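Local coordinates for methylenetetrahydrofolate--tRNA-(uracil-5-)-methyltransferase TrmFO (Thermus thermophilus, PDB 3G5S), which uses folate and FAD to form 5-methyluridine at position 54 of tRNA, taking the methyl carbon from methylenetetrahydrofolate, at residues T322-F325 and L331-A334; E324-E329 and Y381-N386. One frame throughout, in Å; residues are numbered along the deposited sequence.

Contact 1 of 2, residues T322-F325 and L331-A334. With EDO (1,2-ethanediol), chain E.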
loop_
_atom_site.group_PDB
_atom_site.type_symbol
_atom_site.label_atom_id
_atom_site.label_comp_id
_atom_site.label_asym_id
_atom_site.label_seq_id
_atom_site.Cartn_x
_atom_site.Cartn_y
_atom_site.Cartn_z
ATOM N N THR A 322 3.355 -13.283 6.179
ATOM C CA THR A 322 2.170 -13.781 6.865
ATOM C C THR A 322 1.430 -12.675 7.631
ATOM O O THR A 322 0.333 -12.910 8.152
ATOM C CB THR A 322 2.613 -14.793 7.900
ATOM O OG1 THR A 322 3.561 -14.135 8.743
ATOM C CG2 THR A 322 3.274 -16.021 7.235
ATOM N N LEU A 323 2.061 -11.498 7.716
ATOM C CA LEU A 323 1.593 -10.340 8.494
ATOM C C LEU A 323 1.766 -10.502 10.009
ATOM O O LEU A 323 1.345 -9.644 10.788
ATOM C CB LEU A 323 0.173 -9.912 8.125
ATOM C CG LEU A 323 0.003 -9.541 6.652
ATOM C CD1 LEU A 323 -1.452 -9.261 6.349
ATOM C CD2 LEU A 323 0.892 -8.354 6.278
ATOM N N GLU A 324 2.420 -11.585 10.416
ATOM C CA GLU A 324 2.806 -11.763 11.809
ATOM C C GLU A 324 4.090 -10.994 12.087
ATOM O O GLU A 324 5.019 -10.997 11.276
ATOM C CB GLU A 324 3.012 -13.254 12.091
ATOM C CG GLU A 324 3.144 -13.600 13.563
ATOM C CD GLU A 324 3.229 -15.102 13.823
ATOM O OE1 GLU A 324 3.474 -15.893 12.881
ATOM O OE2 GLU A 324 3.050 -15.497 14.991
ATOM N N PHE A 325 4.143 -10.336 13.238
ATOM C CA PHE A 325 5.365 -9.666 13.657
ATOM C C PHE A 325 6.478 -10.686 13.842
ATOM O O PHE A 325 6.304 -11.700 14.530
ATOM C CB PHE A 325 5.147 -8.911 14.969
ATOM C CG PHE A 325 4.446 -7.579 14.818
ATOM C CD1 PHE A 325 3.069 -7.503 14.655
ATOM C CD2 PHE A 325 5.164 -6.396 14.880
ATOM C CE1 PHE A 325 2.427 -6.278 14.544
ATOM C CE2 PHE A 325 4.523 -5.171 14.770
ATOM C CZ PHE A 325 3.158 -5.111 14.605
ATOM N N LEU A 331 1.049 -11.823 17.175
ATOM C CA LEU A 331 0.643 -10.442 16.924
ATOM C C LEU A 331 0.748 -10.202 15.425
ATOM O O LEU A 331 1.740 -10.593 14.809
ATOM C CB LEU A 331 1.552 -9.460 17.673
ATOM C CG LEU A 331 1.150 -7.987 17.631
ATOM C CD1 LEU A 331 -0.172 -7.745 18.348
ATOM C CD2 LEU A 331 2.245 -7.097 18.208
ATOM N N TYR A 332 -0.268 -9.554 14.857
ATOM C CA TYR A 332 -0.348 -9.315 13.414
ATOM C C TYR A 332 -0.700 -7.860 13.169
ATOM O O TYR A 332 -1.297 -7.204 14.031
ATOM C CB TYR A 332 -1.437 -10.200 12.763
ATOM C CG TYR A 332 -1.279 -11.650 13.115
ATOM C CD1 TYR A 332 -1.747 -12.126 14.330
ATOM C CD2 TYR A 332 -0.621 -12.543 12.271
ATOM C CE1 TYR A 332 -1.567 -13.419 14.707
ATOM C CE2 TYR A 332 -0.443 -13.870 12.642
ATOM C CZ TYR A 332 -0.923 -14.298 13.876
ATOM O OH TYR A 332 -0.775 -15.594 14.311
ATOM N N ALA A 333 -0.338 -7.359 11.990
ATOM C CA ALA A 333 -0.796 -6.046 11.544
ATOM C C ALA A 333 -1.519 -6.189 10.218
ATOM O O ALA A 333 -1.176 -7.042 9.404
ATOM C CB ALA A 333 0.366 -5.074 11.399
ATOM N N ALA A 334 -2.512 -5.341 10.004
ATOM C CA ALA A 334 -3.232 -5.322 8.740
ATOM C C ALA A 334 -3.658 -3.906 8.408
ATOM O O ALA A 334 -3.706 -3.032 9.278
ATOM C CB ALA A 334 -4.443 -6.244 8.801
HETATM C C1 EDO E . 7.608 -15.592 13.622
HETATM O O1 EDO E . 8.936 -15.065 13.714
HETATM C C2 EDO E . 6.613 -14.556 14.127
HETATM O O2 EDO E . 6.846 -14.299 15.518
HETATM O O HOH W 1 0.752 -17.027 12.673
#

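Contact 2 of 2, residues E324-E329 and Y381-N386. With EDO (1,2-ethanediol), chain E.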
loop_
_atom_site.group_PDB
_atom_site.type_symbol
_atom_site.label_atom_id
_atom_site.label_comp_id
_atom_site.label_asym_id
_atom_site.label_seq_id
_atom_site.Cartn_x
_atom_site.Cartn_y
_atom_site.Cartn_z
ATOM N N GLU A 324 2.420 -11.585 10.416
ATOM C CA GLU A 324 2.806 -11.763 11.809
ATOM C C GLU A 324 4.090 -10.994 12.087
ATOM O O GLU A 324 5.019 -10.997 11.276
ATOM C CB GLU A 324 3.012 -13.254 12.091
ATOM C CG GLU A 324 3.144 -13.600 13.563
ATOM C CD GLU A 324 3.229 -15.102 13.823
ATOM O OE1 GLU A 324 3.474 -15.893 12.881
ATOM O OE2 GLU A 324 3.050 -15.497 14.991
ATOM N N PHE A 325 4.143 -10.336 13.238
ATOM C CA PHE A 325 5.365 -9.666 13.657
ATOM C C PHE A 325 6.478 -10.686 13.842
ATOM O O PHE A 325 6.304 -11.700 14.530
ATOM C CB PHE A 325 5.147 -8.911 14.969
ATOM C CG PHE A 325 4.446 -7.579 14.818
ATOM C CD1 PHE A 325 3.069 -7.503 14.655
ATOM C CD2 PHE A 325 5.164 -6.396 14.880
ATOM C CE1 PHE A 325 2.427 -6.278 14.544
ATOM C CE2 PHE A 325 4.523 -5.171 14.770
ATOM C CZ PHE A 325 3.158 -5.111 14.605
ATOM N N ARG A 326 7.629 -10.393 13.255
ATOM C CA ARG A 326 8.781 -11.279 13.326
ATOM C C ARG A 326 9.214 -11.546 14.766
ATOM O O ARG A 326 9.673 -12.641 15.082
ATOM C CB ARG A 326 9.965 -10.694 12.547
ATOM C CG ARG A 326 9.705 -10.415 11.071
ATOM C CD ARG A 326 10.941 -9.786 10.437
ATOM N NE ARG A 326 10.709 -9.279 9.087
ATOM C CZ ARG A 326 10.843 -10.008 7.989
ATOM N NH1 ARG A 326 11.193 -11.287 8.081
ATOM N NH2 ARG A 326 10.616 -9.456 6.805
ATOM N N GLU A 327 9.068 -10.541 15.626
ATOM C CA GLU A 327 9.537 -10.634 17.003
ATOM C C GLU A 327 8.399 -10.588 18.025
ATOM O O GLU A 327 8.626 -10.325 19.204
ATOM C CB GLU A 327 10.546 -9.523 17.302
ATOM C CG GLU A 327 11.760 -9.506 16.386
ATOM C CD GLU A 327 12.564 -10.788 16.443
ATOM O OE1 GLU A 327 12.597 -11.425 17.515
ATOM O OE2 GLU A 327 13.175 -11.154 15.418
ATOM N N ALA A 328 7.176 -10.840 17.576
ATOM C CA ALA A 328 6.042 -10.917 18.488
ATOM C C ALA A 328 5.062 -11.960 17.980
ATOM O O ALA A 328 4.139 -11.661 17.222
ATOM C CB ALA A 328 5.375 -9.560 18.667
ATOM N N GLU A 329 5.284 -13.200 18.394
ATOM C CA GLU A 329 4.458 -14.309 17.944
ATOM C C GLU A 329 2.994 -14.065 18.293
ATOM O O GLU A 329 2.677 -13.643 19.402
ATOM C CB GLU A 329 4.945 -15.613 18.581
ATOM C CG GLU A 329 4.297 -16.869 18.024
ATOM C CD GLU A 329 4.933 -18.140 18.557
ATOM O OE1 GLU A 329 5.897 -18.038 19.350
ATOM O OE2 GLU A 329 4.472 -19.241 18.185
ATOM N N TYR A 381 5.919 -8.178 -0.967
ATOM C CA TYR A 381 6.578 -6.875 -1.051
ATOM C C TYR A 381 6.741 -6.255 0.348
ATOM O O TYR A 381 7.825 -5.786 0.701
ATOM C CB TYR A 381 5.811 -5.920 -1.984
ATOM C CG TYR A 381 6.439 -4.549 -2.089
ATOM C CD1 TYR A 381 7.369 -4.270 -3.079
ATOM C CD2 TYR A 381 6.102 -3.532 -1.204
ATOM C CE1 TYR A 381 7.953 -3.021 -3.189
ATOM C CE2 TYR A 381 6.691 -2.274 -1.294
ATOM C CZ TYR A 381 7.612 -2.025 -2.301
ATOM O OH TYR A 381 8.215 -0.789 -2.441
ATOM N N LEU A 382 5.677 -6.264 1.147
ATOM C CA LEU A 382 5.752 -5.726 2.507
ATOM C C LEU A 382 6.913 -6.332 3.283
ATOM O O LEU A 382 7.613 -5.637 4.028
ATOM C CB LEU A 382 4.445 -5.959 3.272
ATOM C CG LEU A 382 3.189 -5.248 2.770
ATOM C CD1 LEU A 382 2.002 -5.616 3.651
ATOM C CD2 LEU A 382 3.380 -3.727 2.696
ATOM N N ALA A 383 7.113 -7.635 3.111
ATOM C CA ALA A 383 8.096 -8.356 3.905
ATOM C C ALA A 383 9.519 -8.185 3.387
ATOM O O ALA A 383 10.466 -8.358 4.152
ATOM C CB ALA A 383 7.737 -9.832 3.971
ATOM N N THR A 384 9.671 -7.855 2.102
ATOM C CA THR A 384 10.986 -7.915 1.461
ATOM C C THR A 384 11.446 -6.623 0.786
ATOM O O THR A 384 12.537 -6.581 0.227
ATOM C CB THR A 384 11.055 -9.066 0.419
ATOM O OG1 THR A 384 10.134 -8.813 -0.652
ATOM C CG2 THR A 384 10.729 -10.412 1.066
ATOM N N ALA A 385 10.627 -5.578 0.833
ATOM C CA ALA A 385 10.992 -4.327 0.189
ATOM C C ALA A 385 12.170 -3.662 0.895
ATOM O O ALA A 385 12.540 -4.021 2.014
ATOM C CB ALA A 385 9.801 -3.385 0.135
ATOM N N ASN A 386 12.769 -2.691 0.214
ATOM C CA ASN A 386 13.821 -1.863 0.787
ATOM C C ASN A 386 13.338 -1.226 2.094
ATOM O O ASN A 386 12.364 -0.479 2.089
ATOM C CB ASN A 386 14.184 -0.785 -0.239
ATOM C CG ASN A 386 15.476 -0.065 0.085
ATOM O OD1 ASN A 386 15.857 0.072 1.247
ATOM N ND2 ASN A 386 16.150 0.419 -0.954
HETATM C C1 EDO E . 7.608 -15.592 13.622
HETATM O O1 EDO E . 8.936 -15.065 13.714
HETATM C C2 EDO E . 6.613 -14.556 14.127
HETATM O O2 EDO E . 6.846 -14.299 15.518
#

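Contact 1 of 2, residues T322-F325 and L331-A334
Glu324 and Tyr332 form an antiparallel non-hydrogen-bonded pair, their CA atoms 4.3 Å apart, flanked by two backbone bonds: Phe325 N to Leu331 O (2.9 Å) and Ala333 N to Leu323 O (3.1 Å). The CA-H of Tyr332 also approaches Leu323 O. Glu324 and Tyr332 send their side chains to the same face. The extended Glu324 chain runs beside the tyrosine, with Glu324 CB 3.6 Å from Tyr332 CE2 and the carboxylate plane only 18° from that of the ring. At the far end a water links the two: it lies in the ring plane, 2.7 Å from Tyr332 OH, and donates a weak bond to Glu324 OE1, while OE2 accepts from Gly330 N. With an alanine in place of Tyr332, the aliphatic part of Glu324 would probably lose its aromatic neighbour and the water its phenol partner. Phe325 turns toward the 331-334 segment, where CD2 of Leu331 sits over its ring, 3.9 Å from the centroid, in a CH-pi contact. CG of Leu331 lies anti to its backbone N (chi1 -173°), which carries the isobutyl group to the phenylalanine; Ala333 CB meets the same ring at CE1 (3.9 Å). Thr322 OG1 accepts from Glu324 N in an ST turn just before the short strand. The whole is a short hairpin-like antiparallel pairing: 331-333 is the outermost strand of the parallel part of the Rossmann-type sheet of the FAD-binding fold, with 324-325 added antiparallel beside it.

Contact 2 of 2, residues E324-E329 and Y381-N386
Arg326 makes the whole approach to this helix end, stretching from the beta turn of 325-328 until its NH2 stands 2.9 Å from Ala383 O. Along the helix, Tyr381 comes first: Tyr381 O accepts from both Thr384 N (3.1 Å) and Ala385 N (2.8 Å), while the tyrosine ring lies beneath the methyl of Ala385, CB being 3.5 Å above the ring plane. Leu382 follows, on the side of helix 315-318, where it touches Ala315. Ala383 then receives the arginine. The chain of Arg326 is extended from CG to NE and swings at its last torsion (chi4 -88°), presenting the guanidinium edge, so that Ala383 O lies near the plane of the group. The angle at NH2 is too poor for a hydrogen bond, and this nitrogen has a weak one to Pro316 O instead; the attraction is probably mostly electrostatic, a cation beside a carbonyl at the C-terminal end of helix 374-384. Ala383 CB adds a looser touch to NH2 (4.1 Å). At the base of the arginine, the type I turn is closed by Ala328 N to Phe325 O (3.3 Å), and 1,2-ethanediol, probably from the crystallisation liquor, gives its O1 hydrogen to Arg326 O (2.9 Å). Beyond Thr384, Ala385 leaves helical geometry and packs on Pro316, and Asn386 follows with its ND2 hydrogen-bonded to Gln264 O.

Both contacts start from the short strand 324-325, but they differ in burial and chemistry. Contact 1 is buried and covers 390 Å², joining that strand to its sequence neighbour at the edge of the parallel sheet through backbone bonds and apolar or aromatic side chains. Contact 2 covers 68 Å² and is only partly buried: one exposed arginine reaches across 57 residues of sequence to meet a carbonyl at the end of helix 374-384. Their centres are about 7 Å apart, and they touch where Leu323 CD2 packs on Leu382 CD1 at 4.0 Å. Segment 322-325 thus meets strand 331-333 largely by its backbone, while the turn after it reaches the helix end by one side chain.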